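Local coordinates for aldehyde dehydrogenase (Bartonella henselae, PDB 3I44), which probably oxidises aldehydes to carboxylic acids with a nicotinamide cofactor, as members of the aldehyde dehydrogenase family do, at residues A53-S58 against A200-M205; K74-W79 against G189-L194; D160-V165 against D240-S245; N340-V345 against F405-S410; K353-I358 against Y383-T388. The protein carries 1 engineered substitution. All blocks are in the same frame, centred on the assembly; numbering follows the deposited sequence.

Contact 1: residues A53-S58 against A200-M205; sequences ACAVIS and APLSAM
Pro201 brings its ring up against Ile57, and this is where the 200-205 segment first meets strand 53-58. CG of Pro201 lies 3.9 Å from Ile57 CD1 and equally near CG2 of the same isoleucine, so one ring corner sits between two branches of the side chain. The Ile57 torsion explains this: CG1 stands between the backbone N and the carbonyl carbon (chi1 58°), which leaves CG2 beside the N and turns both branches to the proline. Leu202 follows, and here it is the tip that counts. Its two methyls straddle the small side chain of Ala55, with CD1 and CD2 each 3.9 Å from Ala55 CB. CD1 of Leu202 also comes within 4.2 Å of Cys54 SG, and CD2 lies more loosely by Ile57 CG2. Met205 is one turn on, its N hydrogen-bonded to Pro201 O at 3.0 Å, and its thioether SD rests 4.2 Å from Ile57 CG2. Contacts between the two segments are apolar throughout. The sodium ion, at a site formed by Ile46, Glu112 and Ile199, is about 6 Å from the Pro201 side chain, and Glu112 also accepts a hydrogen bond from Ser203 OG. This is strand-on-helix packing: the four-stranded sheet near the N terminus rests on the first turn of helix 202-213, which follows strand 191-195 of the Rossmann-like, probably cofactor-binding, domain.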
# COMPACT_ATOMS: atom_id res chain seq x y z
N ALA A 53 -11.45 30.40 -24.07
CA ALA A 53 -11.92 29.04 -24.23
C ALA A 53 -11.42 28.43 -25.56
O ALA A 53 -11.60 29.02 -26.62
CB ALA A 53 -13.48 29.00 -24.15
N CYS A 54 -10.79 27.25 -25.50
CA CYS A 54 -10.36 26.54 -26.71
C CYS A 54 -11.21 25.31 -27.02
O CYS A 54 -11.15 24.76 -28.13
CB CYS A 54 -8.88 26.14 -26.64
SG CYS A 54 -8.44 25.00 -25.27
N ALA A 55 -11.99 24.88 -26.05
CA ALA A 55 -12.84 23.72 -26.24
C ALA A 55 -13.90 23.68 -25.18
O ALA A 55 -13.79 24.35 -24.14
CB ALA A 55 -12.01 22.41 -26.20
N VAL A 56 -14.92 22.89 -25.43
CA VAL A 56 -15.92 22.60 -24.43
C VAL A 56 -15.96 21.09 -24.18
O VAL A 56 -15.96 20.30 -25.13
CB VAL A 56 -17.34 23.13 -24.85
CG1 VAL A 56 -17.77 22.60 -26.21
CG2 VAL A 56 -18.38 22.82 -23.72
N ILE A 57 -15.98 20.72 -22.91
CA ILE A 57 -16.11 19.31 -22.49
C ILE A 57 -17.32 19.14 -21.58
O ILE A 57 -17.92 20.13 -21.15
CB ILE A 57 -14.83 18.80 -21.74
CG1 ILE A 57 -14.53 19.65 -20.51
CG2 ILE A 57 -13.67 18.77 -22.71
CD1 ILE A 57 -13.69 18.92 -19.44
N SER A 58 -17.66 17.89 -21.28
CA SER A 58 -18.72 17.57 -20.33
C SER A 58 -18.11 17.09 -19.03
O SER A 58 -17.17 16.30 -19.06
CB SER A 58 -19.62 16.46 -20.88
OG SER A 58 -20.25 16.86 -22.07
N ALA A 200 -7.19 20.27 -18.25
CA ALA A 200 -6.33 19.88 -19.40
C ALA A 200 -6.66 18.47 -19.89
O ALA A 200 -5.82 17.56 -19.82
CB ALA A 200 -4.84 19.96 -18.99
N PRO A 201 -7.92 18.25 -20.34
CA PRO A 201 -8.39 16.91 -20.67
C PRO A 201 -8.15 16.50 -22.12
O PRO A 201 -8.28 15.31 -22.46
CB PRO A 201 -9.90 17.03 -20.46
CG PRO A 201 -10.18 18.38 -20.95
CD PRO A 201 -8.99 19.24 -20.51
N LEU A 202 -7.85 17.47 -22.97
CA LEU A 202 -7.82 17.21 -24.40
C LEU A 202 -6.70 16.22 -24.79
O LEU A 202 -6.91 15.37 -25.66
CB LEU A 202 -7.72 18.51 -25.20
CG LEU A 202 -8.83 19.57 -25.03
CD1 LEU A 202 -8.50 20.80 -25.85
CD2 LEU A 202 -10.24 19.05 -25.37
N SER A 203 -5.56 16.29 -24.12
CA SER A 203 -4.46 15.40 -24.44
C SER A 203 -4.87 13.96 -24.19
O SER A 203 -4.60 13.11 -25.02
CB SER A 203 -3.19 15.79 -23.68
OG SER A 203 -3.42 16.00 -22.30
N ALA A 204 -5.55 13.72 -23.07
CA ALA A 204 -6.10 12.40 -22.71
C ALA A 204 -7.15 11.93 -23.69
O ALA A 204 -7.22 10.76 -24.05
CB ALA A 204 -6.68 12.43 -21.27
N MET A 205 -7.97 12.86 -24.16
CA MET A 205 -8.99 12.49 -25.16
C MET A 205 -8.33 12.07 -26.47
O MET A 205 -8.76 11.13 -27.11
CB MET A 205 -9.97 13.65 -25.37
CG MET A 205 -10.75 13.89 -24.08
SD MET A 205 -11.92 15.23 -24.16
CE MET A 205 -13.22 14.50 -25.19

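Contact 2: residues K74-W79 against G189-L194; sequences KAFQTW and GCTMVL
Phe76 and Trp79, one turn apart on helix 74-79, both direct their rings at the Gly189-Cys190 corner. Cys190 CA lies at the edge of the Phe76 ring, near its plane, while Gly189 O comes in obliquely, 3.5 Å from Phe76 CE1. The Trp79 indole meets the same backbone at a slant: Trp79 CD1 is 3.3 Å from Gly189 O, and Trp79 NE1 is 3.1 Å from Cys190 O. Leu186, Leu216, Pro217 and Val220 also pack on the Trp79 indole, and Ala161 touches the Phe76 ring. In both residues CG lies anti to the backbone N (chi1 174° in Phe76, 178° in Trp79), which throws the rings out from the helix in a similar fashion.

Thr191 enters between them. Its CG2 settles on the helix backbone, 3.5 Å from Phe76 CA, and touches Ala75 CB at 4.1 Å and Trp79 CD1 at 3.8 Å; the threonine and tryptophan side chains run past each other in opposite directions. Thr191 OG1 lies against Phe76 CB and is hydrogen-bonded to Ala72 O one turn earlier, so the methyl is held against the helix. Gly189 O and Thr191 N are buried here with no partner in the model.

Gly189 has a positive phi and closes helix 174-188 with a Schellman motif, a turn that suits glycine. It leads straight into strand 191-195, parallel to strand 156-168, so the segment ends the helix of a beta-alpha-beta crossover of the Rossmann-like domain, with helix 62-79 packed against the start of its second strand.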
# COMPACT_ATOMS: atom_id res chain seq x y z
N LYS A 74 -17.17 -5.94 -17.62
CA LYS A 74 -17.53 -6.89 -18.67
C LYS A 74 -16.33 -7.27 -19.56
O LYS A 74 -16.10 -8.46 -19.82
CB LYS A 74 -18.68 -6.34 -19.51
N ALA A 75 -15.56 -6.28 -20.00
CA ALA A 75 -14.35 -6.50 -20.81
C ALA A 75 -13.26 -7.33 -20.08
O ALA A 75 -12.51 -8.08 -20.68
CB ALA A 75 -13.77 -5.16 -21.24
N PHE A 76 -13.18 -7.17 -18.77
CA PHE A 76 -12.13 -7.77 -17.98
C PHE A 76 -12.20 -9.30 -18.08
O PHE A 76 -11.17 -9.98 -18.18
CB PHE A 76 -12.26 -7.30 -16.54
CG PHE A 76 -11.31 -7.98 -15.60
CD1 PHE A 76 -9.93 -7.65 -15.61
CD2 PHE A 76 -11.77 -8.91 -14.70
CE1 PHE A 76 -9.05 -8.28 -14.76
CE2 PHE A 76 -10.88 -9.54 -13.81
CZ PHE A 76 -9.51 -9.22 -13.84
N GLN A 77 -13.42 -9.83 -18.09
CA GLN A 77 -13.63 -11.26 -18.17
C GLN A 77 -12.90 -11.90 -19.36
O GLN A 77 -12.38 -13.01 -19.24
CB GLN A 77 -15.15 -11.55 -18.20
CG GLN A 77 -15.87 -11.16 -16.86
CD GLN A 77 -15.22 -11.82 -15.63
OE1 GLN A 77 -15.01 -13.05 -15.61
NE2 GLN A 77 -14.87 -11.02 -14.61
N THR A 78 -12.81 -11.20 -20.49
CA THR A 78 -12.07 -11.74 -21.64
C THR A 78 -10.67 -11.14 -21.81
O THR A 78 -9.78 -11.83 -22.28
CB THR A 78 -12.84 -11.54 -22.95
OG1 THR A 78 -13.26 -10.17 -23.03
CG2 THR A 78 -14.05 -12.45 -23.01
N TRP A 79 -10.47 -9.87 -21.43
CA TRP A 79 -9.15 -9.20 -21.52
C TRP A 79 -8.09 -9.86 -20.62
O TRP A 79 -6.91 -9.96 -20.99
CB TRP A 79 -9.27 -7.68 -21.22
CG TRP A 79 -7.98 -6.93 -21.24
CD1 TRP A 79 -7.32 -6.43 -20.16
CD2 TRP A 79 -7.16 -6.64 -22.38
NE1 TRP A 79 -6.16 -5.83 -20.54
CE2 TRP A 79 -6.03 -5.94 -21.90
CE3 TRP A 79 -7.27 -6.89 -23.76
CZ2 TRP A 79 -5.00 -5.48 -22.77
CZ3 TRP A 79 -6.26 -6.42 -24.61
CH2 TRP A 79 -5.15 -5.73 -24.11
N GLY A 189 -2.99 -6.89 -17.55
CA GLY A 189 -4.27 -7.56 -17.84
C GLY A 189 -5.50 -6.93 -17.18
O GLY A 189 -6.58 -7.57 -17.10
N CYS A 190 -5.34 -5.71 -16.67
CA CYS A 190 -6.45 -4.95 -16.08
C CYS A 190 -7.25 -4.22 -17.13
O CYS A 190 -6.73 -3.92 -18.20
CB CYS A 190 -5.93 -3.92 -15.09
SG CYS A 190 -5.13 -4.60 -13.67
N THR A 191 -8.50 -3.89 -16.81
CA THR A 191 -9.29 -2.90 -17.55
C THR A 191 -9.44 -1.67 -16.64
O THR A 191 -9.12 -1.71 -15.42
CB THR A 191 -10.66 -3.49 -17.96
OG1 THR A 191 -11.39 -3.80 -16.78
CG2 THR A 191 -10.48 -4.80 -18.79
N MET A 192 -9.88 -0.55 -17.19
CA MET A 192 -9.69 0.73 -16.47
C MET A 192 -10.67 1.82 -16.87
O MET A 192 -11.16 1.83 -17.98
CB MET A 192 -8.26 1.28 -16.70
CG MET A 192 -7.93 1.59 -18.15
SD MET A 192 -6.20 1.23 -18.59
CE MET A 192 -6.25 -0.56 -18.62
N VAL A 193 -10.91 2.73 -15.93
CA VAL A 193 -11.58 3.99 -16.19
C VAL A 193 -10.62 5.11 -15.82
O VAL A 193 -10.16 5.20 -14.67
CB VAL A 193 -12.90 4.15 -15.44
CG1 VAL A 193 -13.56 5.53 -15.77
CG2 VAL A 193 -13.85 3.00 -15.81
N LEU A 194 -10.30 5.94 -16.81
CA LEU A 194 -9.47 7.12 -16.64
C LEU A 194 -10.35 8.37 -16.55
O LEU A 194 -11.26 8.57 -17.40
CB LEU A 194 -8.51 7.26 -17.82
CG LEU A 194 -7.71 8.58 -17.94
CD1 LEU A 194 -6.75 8.74 -16.79
CD2 LEU A 194 -6.97 8.68 -19.29

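Contact 3: residues D160-V165 against D240-S245; sequences DAIGVV and DLEMIS. Engineered in segment 240-245: Glu242 (natural residue Gly).
Val164 and Leu241 meet with their side chains at about a right angle, Val164 CG1 touching Leu241 CD2 at 3.6 Å. The Val164 methyl gets there because CG1 stands anti to the backbone N (chi1 -172°). Two other pairs are also set crosswise. Ile162 runs across Met243, its CG2 4.0 Å from Met243 SD, and across Glu242, whose OE2 lies 4.1 Å from Ile162 CG1. Val165 and Met243 differ: they lie side by side and point the same way, with Val165 CG1 3.9 Å from Met243 CB, and the methionine chain then continues fully extended away from the valine.

Besides these side-chain contacts, one nearly straight hydrogen bond joins the backbones, Glu242 N to Val164 O at 2.9 Å, with 165° at the hydrogen and the donor nearly along the C=O axis. Leu241 CA makes a CH...O contact to the same oxygen. The segments belong to strands 156-168 and 243-247, parallel neighbours in the central sheet of the Rossmann-like domain, and the contact lies where they come together. Strand 156-168 is interrupted at Ile162-Gly163, where Gly163 takes backbone angles that suit glycine. Met243 N, buried at this junction, has no partner in the model.

Glu242 is an engineered residue, replacing a glycine. Its CB sits 3.7 Å from Ile162 O, and the chain bends at chi2 (-96°) to carry the carboxylate out to the second subunit, where OE2 forms salt bridges with Arg476 and Arg451 of that subunit.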
# COMPACT_ATOMS: atom_id res chain seq x y z
N ASP A 160 -1.37 -11.95 -10.75
CA ASP A 160 -2.72 -11.84 -11.36
C ASP A 160 -3.14 -10.37 -11.53
O ASP A 160 -2.92 -9.55 -10.63
CB ASP A 160 -3.78 -12.47 -10.44
CG ASP A 160 -3.77 -14.00 -10.43
OD1 ASP A 160 -3.62 -14.62 -11.49
OD2 ASP A 160 -4.02 -14.56 -9.32
N ALA A 161 -3.78 -10.05 -12.65
CA ALA A 161 -4.41 -8.74 -12.81
C ALA A 161 -5.20 -8.37 -11.53
O ALA A 161 -6.05 -9.13 -11.09
CB ALA A 161 -5.33 -8.74 -14.01
N ILE A 162 -4.91 -7.21 -10.94
CA ILE A 162 -5.62 -6.78 -9.72
C ILE A 162 -7.13 -6.66 -9.98
O ILE A 162 -7.95 -6.94 -9.09
CB ILE A 162 -5.00 -5.50 -9.08
CG1 ILE A 162 -5.41 -5.40 -7.60
CG2 ILE A 162 -5.38 -4.24 -9.86
CD1 ILE A 162 -4.57 -4.40 -6.70
N GLY A 163 -7.50 -6.31 -11.21
CA GLY A 163 -8.92 -6.18 -11.59
C GLY A 163 -9.22 -4.94 -12.39
O GLY A 163 -8.42 -4.51 -13.23
N VAL A 164 -10.40 -4.35 -12.15
CA VAL A 164 -10.84 -3.16 -12.81
C VAL A 164 -10.32 -2.01 -11.97
O VAL A 164 -10.50 -2.01 -10.78
CB VAL A 164 -12.38 -3.08 -12.96
CG1 VAL A 164 -12.75 -1.92 -13.85
CG2 VAL A 164 -12.97 -4.38 -13.56
N VAL A 165 -9.65 -1.04 -12.60
CA VAL A 165 -8.96 0.01 -11.87
C VAL A 165 -9.40 1.39 -12.28
O VAL A 165 -9.83 1.64 -13.42
CB VAL A 165 -7.43 -0.16 -12.01
CG1 VAL A 165 -7.06 -1.59 -11.57
CG2 VAL A 165 -6.97 0.09 -13.46
N ASP A 240 -16.87 -1.73 -7.37
CA ASP A 240 -16.39 -2.57 -8.48
C ASP A 240 -14.98 -2.22 -8.98
O ASP A 240 -14.51 -2.80 -9.96
CB ASP A 240 -17.34 -2.51 -9.67
CG ASP A 240 -18.68 -3.18 -9.40
OD1 ASP A 240 -18.77 -4.07 -8.55
OD2 ASP A 240 -19.66 -2.78 -10.04
N LEU A 241 -14.30 -1.26 -8.34
CA LEU A 241 -12.89 -1.01 -8.65
C LEU A 241 -12.03 -1.60 -7.56
O LEU A 241 -12.33 -1.48 -6.37
CB LEU A 241 -12.59 0.47 -8.83
CG LEU A 241 -13.36 1.21 -9.93
CD1 LEU A 241 -12.91 2.73 -9.95
CD2 LEU A 241 -13.21 0.53 -11.28
N GLU A 242 -10.95 -2.25 -7.94
CA GLU A 242 -10.11 -2.87 -6.93
C GLU A 242 -8.86 -2.03 -6.59
O GLU A 242 -8.15 -2.28 -5.61
CB GLU A 242 -9.86 -4.33 -7.30
CG GLU A 242 -10.60 -5.31 -6.25
CD GLU A 242 -9.59 -5.72 -5.23
OE1 GLU A 242 -9.47 -5.10 -4.12
OE2 GLU A 242 -8.80 -6.63 -5.64
N MET A 243 -8.63 -0.98 -7.36
CA MET A 243 -7.47 -0.12 -7.17
C MET A 243 -7.70 1.24 -7.73
O MET A 243 -8.38 1.39 -8.74
CB MET A 243 -6.26 -0.74 -7.89
CG MET A 243 -5.09 0.20 -8.06
SD MET A 243 -3.78 -0.71 -8.74
CE MET A 243 -2.47 0.57 -8.88
N ILE A 244 -7.11 2.24 -7.08
CA ILE A 244 -7.07 3.60 -7.60
C ILE A 244 -5.62 4.05 -7.70
O ILE A 244 -4.90 3.99 -6.69
CB ILE A 244 -7.76 4.60 -6.68
CG1 ILE A 244 -9.25 4.33 -6.67
CG2 ILE A 244 -7.56 6.05 -7.22
CD1 ILE A 244 -9.92 4.62 -7.97
N SER A 245 -5.23 4.48 -8.91
CA SER A 245 -3.95 5.13 -9.14
C SER A 245 -4.18 6.62 -9.33
O SER A 245 -4.82 7.03 -10.29
CB SER A 245 -3.22 4.54 -10.35
OG SER A 245 -1.94 5.12 -10.43

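Contact 4: residues N340-V345 against F405-S410; sequences NHIGPV and FGPVLS
Ile342 reaches Pro407 with the far end of its longer branch. From CB the chain leaves through CG1, which stands between the backbone N and the carbonyl carbon (chi1 71°), and then runs on straight, CD1 being anti to CA (chi2 -179°). It is Ile342 CD1 that does the touching, 3.8 Å from Pro407 CB and 4.0 Å from Pro407 CG, so the methyl rests against the CB-CG bond of the pyrrolidine ring, and the two side chains cross obliquely. Ser299 also packs on Ile342.

Val345 approaches the same proline from its other end. Here Val345 CG1 carries the contact, 4.3 Å from Pro407 CD and a similar distance from Phe405 O and Gly406 CA. Between them Ile342 and Val345 therefore touch the CB-CG part and the CD corner of one ring, while Phe296 of helix 287-296 packs on it from outside the two segments. Val345 itself is further covered by Tyr351 and Ile354 of helix 348-363.

The ring is presented by a tight bend: Pro407 is the centre of an inverse gamma turn, in which Val408 N donates a hydrogen bond to Gly406 O at 2.8 Å. Strand 408-414 starts directly after it. The bend belongs to a Glu-Ile-Phe-Gly-Pro run whose glutamate and phenylalanine contact the cofactor in related aldehyde dehydrogenases. Chemically the two segments meet through methyl and methylene groups only, apart from the distant approach to Phe405 O, so they fit together by shape, while the 340-345 loop takes its directional bonds from other parts of the chain, such as Gln331, Ser299 and Tyr383.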
# COMPACT_ATOMS: atom_id res chain seq x y z
N ASN A 340 12.78 28.77 -26.04
CA ASN A 340 12.95 28.23 -24.70
C ASN A 340 12.54 29.18 -23.56
O ASN A 340 13.05 29.10 -22.46
CB ASN A 340 14.41 27.82 -24.52
CG ASN A 340 15.34 29.02 -24.49
OD1 ASN A 340 14.95 30.11 -24.90
ND2 ASN A 340 16.56 28.82 -24.00
N HIS A 341 11.63 30.10 -23.83
CA HIS A 341 10.97 30.84 -22.76
C HIS A 341 10.12 29.83 -21.93
O HIS A 341 9.89 28.70 -22.38
CB HIS A 341 10.06 31.90 -23.40
CG HIS A 341 9.04 31.33 -24.35
ND1 HIS A 341 9.34 30.98 -25.65
CD2 HIS A 341 7.72 31.06 -24.19
CE1 HIS A 341 8.25 30.52 -26.25
NE2 HIS A 341 7.25 30.56 -25.38
N ILE A 342 9.70 30.23 -20.72
CA ILE A 342 8.65 29.52 -19.99
C ILE A 342 7.27 30.08 -20.41
O ILE A 342 7.16 31.22 -20.92
CB ILE A 342 8.85 29.51 -18.45
CG1 ILE A 342 8.62 30.89 -17.82
CG2 ILE A 342 10.29 28.97 -18.08
CD1 ILE A 342 8.83 30.90 -16.32
N GLY A 343 6.24 29.26 -20.27
CA GLY A 343 4.87 29.62 -20.65
C GLY A 343 4.13 30.19 -19.45
O GLY A 343 4.74 30.44 -18.38
N PRO A 344 2.81 30.41 -19.61
CA PRO A 344 2.03 30.79 -18.44
C PRO A 344 1.88 29.60 -17.48
O PRO A 344 2.18 28.44 -17.85
CB PRO A 344 0.68 31.14 -19.04
CG PRO A 344 0.57 30.32 -20.21
CD PRO A 344 1.95 30.24 -20.79
N VAL A 345 1.46 29.88 -16.25
CA VAL A 345 0.92 28.82 -15.41
C VAL A 345 -0.50 28.48 -15.91
O VAL A 345 -1.09 29.20 -16.73
CB VAL A 345 0.97 29.13 -13.90
CG1 VAL A 345 2.42 29.41 -13.48
CG2 VAL A 345 0.01 30.29 -13.54
N PHE A 405 4.32 25.66 -7.08
CA PHE A 405 3.91 25.32 -8.44
C PHE A 405 3.93 26.51 -9.41
O PHE A 405 3.12 26.60 -10.32
CB PHE A 405 2.52 24.61 -8.44
CG PHE A 405 2.58 23.17 -8.89
CD1 PHE A 405 1.87 22.76 -9.99
CD2 PHE A 405 3.40 22.26 -8.24
CE1 PHE A 405 1.93 21.42 -10.42
CE2 PHE A 405 3.47 20.93 -8.66
CZ PHE A 405 2.74 20.52 -9.76
N GLY A 406 4.87 27.43 -9.20
CA GLY A 406 5.14 28.53 -10.12
C GLY A 406 6.65 28.69 -10.18
O GLY A 406 7.37 28.00 -9.44
N PRO A 407 7.14 29.62 -11.02
CA PRO A 407 8.58 29.81 -11.18
C PRO A 407 9.17 30.62 -10.06
O PRO A 407 9.58 31.76 -10.27
CB PRO A 407 8.68 30.52 -12.51
CG PRO A 407 7.43 31.35 -12.55
CD PRO A 407 6.39 30.41 -12.02
N VAL A 408 9.23 30.00 -8.88
CA VAL A 408 9.59 30.67 -7.66
C VAL A 408 10.62 29.86 -6.87
O VAL A 408 10.34 28.77 -6.37
CB VAL A 408 8.34 30.95 -6.82
CG1 VAL A 408 8.71 31.62 -5.48
CG2 VAL A 408 7.35 31.80 -7.63
N LEU A 409 11.83 30.39 -6.75
CA LEU A 409 12.92 29.70 -6.07
C LEU A 409 13.18 30.33 -4.72
O LEU A 409 13.17 31.56 -4.62
CB LEU A 409 14.16 29.81 -6.94
CG LEU A 409 15.46 29.25 -6.39
CD1 LEU A 409 15.35 27.74 -6.24
CD2 LEU A 409 16.63 29.59 -7.31
N SER A 410 13.43 29.50 -3.71
CA SER A 410 13.86 29.95 -2.39
C SER A 410 15.31 29.55 -2.08
O SER A 410 15.62 28.36 -2.10
CB SER A 410 12.90 29.37 -1.33
OG SER A 410 11.58 29.84 -1.52

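Contact 5: residues K353-I358 against Y383-T388; sequences KIQDLI and YYVRPT
Thr388 OG1, which also touches Ile358, has two polar partners: it donates to Arg386 O at 2.6 Å and is also hydrogen-bonded to Gly372 N. The donor stands above the carbonyl plane of Arg386, 40° out of it, so the short bond uses no lone-pair direction. With the hydroxyl fixed in this way, Thr388 OG1 lies 4.1 Å from Ile358 CD1.

Val385 is the main apolar partner. Val385 CG1, anti to the backbone N (chi1 177°), points into the groove between two residues a turn apart, 3.9 Å from Ile354 CG2 and 4.1 Å from Ile358 CD1. The other methyl, Val385 CG2, lies 4.2 Å from Gln355 NE2. Gln355 NE2 donates to a water at 3.0 Å, and Arg386 N donates to the same water, which thus bridges helix and loop. Gln355 OE1 is hydrogen-bonded to Gly374 N, so both ends of the amide are engaged and its rotation is set.

Helix 348-363 thereby packs along the extended 383-388 segment, which leads into strand 388-391, placed between strands 367-370 and 408-414 in a seven-stranded sheet.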
# COMPACT_ATOMS: atom_id res chain seq x y z
N LYS A 353 -3.07 31.68 -6.45
CA LYS A 353 -2.36 31.01 -5.34
C LYS A 353 -0.88 31.38 -5.33
O LYS A 353 -0.29 31.60 -4.28
CB LYS A 353 -2.51 29.47 -5.42
CG LYS A 353 -3.83 28.92 -4.84
CD LYS A 353 -4.23 27.53 -5.44
CE LYS A 353 -3.20 26.40 -5.12
NZ LYS A 353 -3.59 25.05 -5.72
N ILE A 354 -0.27 31.46 -6.52
CA ILE A 354 1.15 31.75 -6.63
C ILE A 354 1.42 33.21 -6.24
O ILE A 354 2.37 33.51 -5.48
CB ILE A 354 1.70 31.46 -8.05
CG1 ILE A 354 1.62 29.96 -8.37
CG2 ILE A 354 3.18 31.97 -8.16
CD1 ILE A 354 1.67 29.59 -9.91
N GLN A 355 0.57 34.11 -6.74
CA GLN A 355 0.71 35.53 -6.35
C GLN A 355 0.64 35.69 -4.85
O GLN A 355 1.43 36.44 -4.25
CB GLN A 355 -0.36 36.40 -7.01
CG GLN A 355 -0.28 36.45 -8.52
CD GLN A 355 1.03 37.04 -8.99
OE1 GLN A 355 1.40 38.11 -8.56
NE2 GLN A 355 1.75 36.32 -9.86
N ASP A 356 -0.30 34.98 -4.22
CA ASP A 356 -0.46 35.06 -2.77
C ASP A 356 0.81 34.58 -2.05
O ASP A 356 1.26 35.18 -1.05
CB ASP A 356 -1.67 34.22 -2.34
CG ASP A 356 -1.88 34.25 -0.84
OD1 ASP A 356 -2.17 35.35 -0.29
OD2 ASP A 356 -1.77 33.17 -0.21
N LEU A 357 1.40 33.51 -2.58
CA LEU A 357 2.59 32.94 -1.94
C LEU A 357 3.79 33.86 -2.15
O LEU A 357 4.57 34.07 -1.22
CB LEU A 357 2.83 31.48 -2.43
CG LEU A 357 2.10 30.39 -1.58
CD1 LEU A 357 1.90 29.07 -2.33
CD2 LEU A 357 2.82 30.13 -0.24
N ILE A 358 3.91 34.44 -3.35
CA ILE A 358 4.97 35.45 -3.61
C ILE A 358 4.83 36.65 -2.62
O ILE A 358 5.77 37.01 -1.90
CB ILE A 358 4.95 35.93 -5.06
CG1 ILE A 358 5.49 34.83 -5.99
CG2 ILE A 358 5.83 37.16 -5.25
CD1 ILE A 358 5.20 35.07 -7.45
N TYR A 383 -1.95 33.85 -17.85
CA TYR A 383 -1.55 33.63 -16.46
C TYR A 383 -0.01 33.59 -16.34
O TYR A 383 0.57 32.61 -15.86
CB TYR A 383 -2.20 32.33 -15.94
CG TYR A 383 -3.70 32.25 -16.28
CD1 TYR A 383 -4.57 33.30 -15.94
CD2 TYR A 383 -4.23 31.16 -16.96
CE1 TYR A 383 -5.94 33.25 -16.30
CE2 TYR A 383 -5.57 31.11 -17.30
CZ TYR A 383 -6.43 32.15 -16.95
OH TYR A 383 -7.77 32.09 -17.31
N TYR A 384 0.64 34.68 -16.72
CA TYR A 384 2.10 34.75 -16.70
C TYR A 384 2.62 35.19 -15.36
O TYR A 384 2.20 36.25 -14.84
CB TYR A 384 2.60 35.71 -17.77
CG TYR A 384 2.25 35.22 -19.16
CD1 TYR A 384 2.98 34.19 -19.75
CD2 TYR A 384 1.22 35.78 -19.88
CE1 TYR A 384 2.68 33.74 -21.02
CE2 TYR A 384 0.90 35.32 -21.16
CZ TYR A 384 1.63 34.30 -21.72
OH TYR A 384 1.33 33.86 -22.98
N VAL A 385 3.51 34.38 -14.79
CA VAL A 385 4.11 34.64 -13.52
C VAL A 385 5.57 35.01 -13.81
O VAL A 385 6.21 34.43 -14.69
CB VAL A 385 4.02 33.40 -12.59
CG1 VAL A 385 4.73 33.65 -11.26
CG2 VAL A 385 2.56 32.99 -12.34
N ARG A 386 6.08 35.98 -13.08
CA ARG A 386 7.45 36.42 -13.25
C ARG A 386 8.40 35.44 -12.59
O ARG A 386 8.23 35.13 -11.41
CB ARG A 386 7.64 37.81 -12.60
CG ARG A 386 6.82 38.92 -13.20
CD ARG A 386 6.67 40.12 -12.28
NE ARG A 386 7.93 40.83 -12.06
CZ ARG A 386 8.13 41.70 -11.07
NH1 ARG A 386 7.17 41.99 -10.21
NH2 ARG A 386 9.30 42.33 -10.96
N PRO A 387 9.47 35.02 -13.29
CA PRO A 387 10.50 34.26 -12.60
C PRO A 387 11.01 35.00 -11.38
O PRO A 387 11.50 36.13 -11.48
CB PRO A 387 11.60 34.12 -13.65
CG PRO A 387 10.92 34.20 -14.93
CD PRO A 387 9.73 35.12 -14.73
N THR A 388 10.88 34.39 -10.22
CA THR A 388 11.12 35.07 -8.95
C THR A 388 12.12 34.30 -8.09
O THR A 388 12.06 33.06 -8.01
CB THR A 388 9.74 35.23 -8.20
OG1 THR A 388 8.85 35.99 -9.03
CG2 THR A 388 9.91 35.91 -6.83
O HOH W 1 4.31 37.39 -10.92

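How the contacts relate
From the N terminus, residues 53-58 open the loop that contact 1 closes at 200-205, and contact 2, joining 74-79 to 189-194, is nested inside it. Contact 3 starts within both loops at 160-165 but closes later, at 240-245, so it crosses both. Contacts 2 and 3 share a sheet, with Val193 N 2.9 Å from Val165 O, and contact 1 ties the N-terminal sheet to the helix following strand 191-195. Further along, contact 4 runs from 340-345 to 405-410 with contact 5 nested inside; they touch through Pro407 O and Thr388 N. This second group, its centres about 36 to 42 Å from those of contacts 2 and 3, packs helix 348-363 and two loops against the start of strands 388-391 and 408-414 in another sheet.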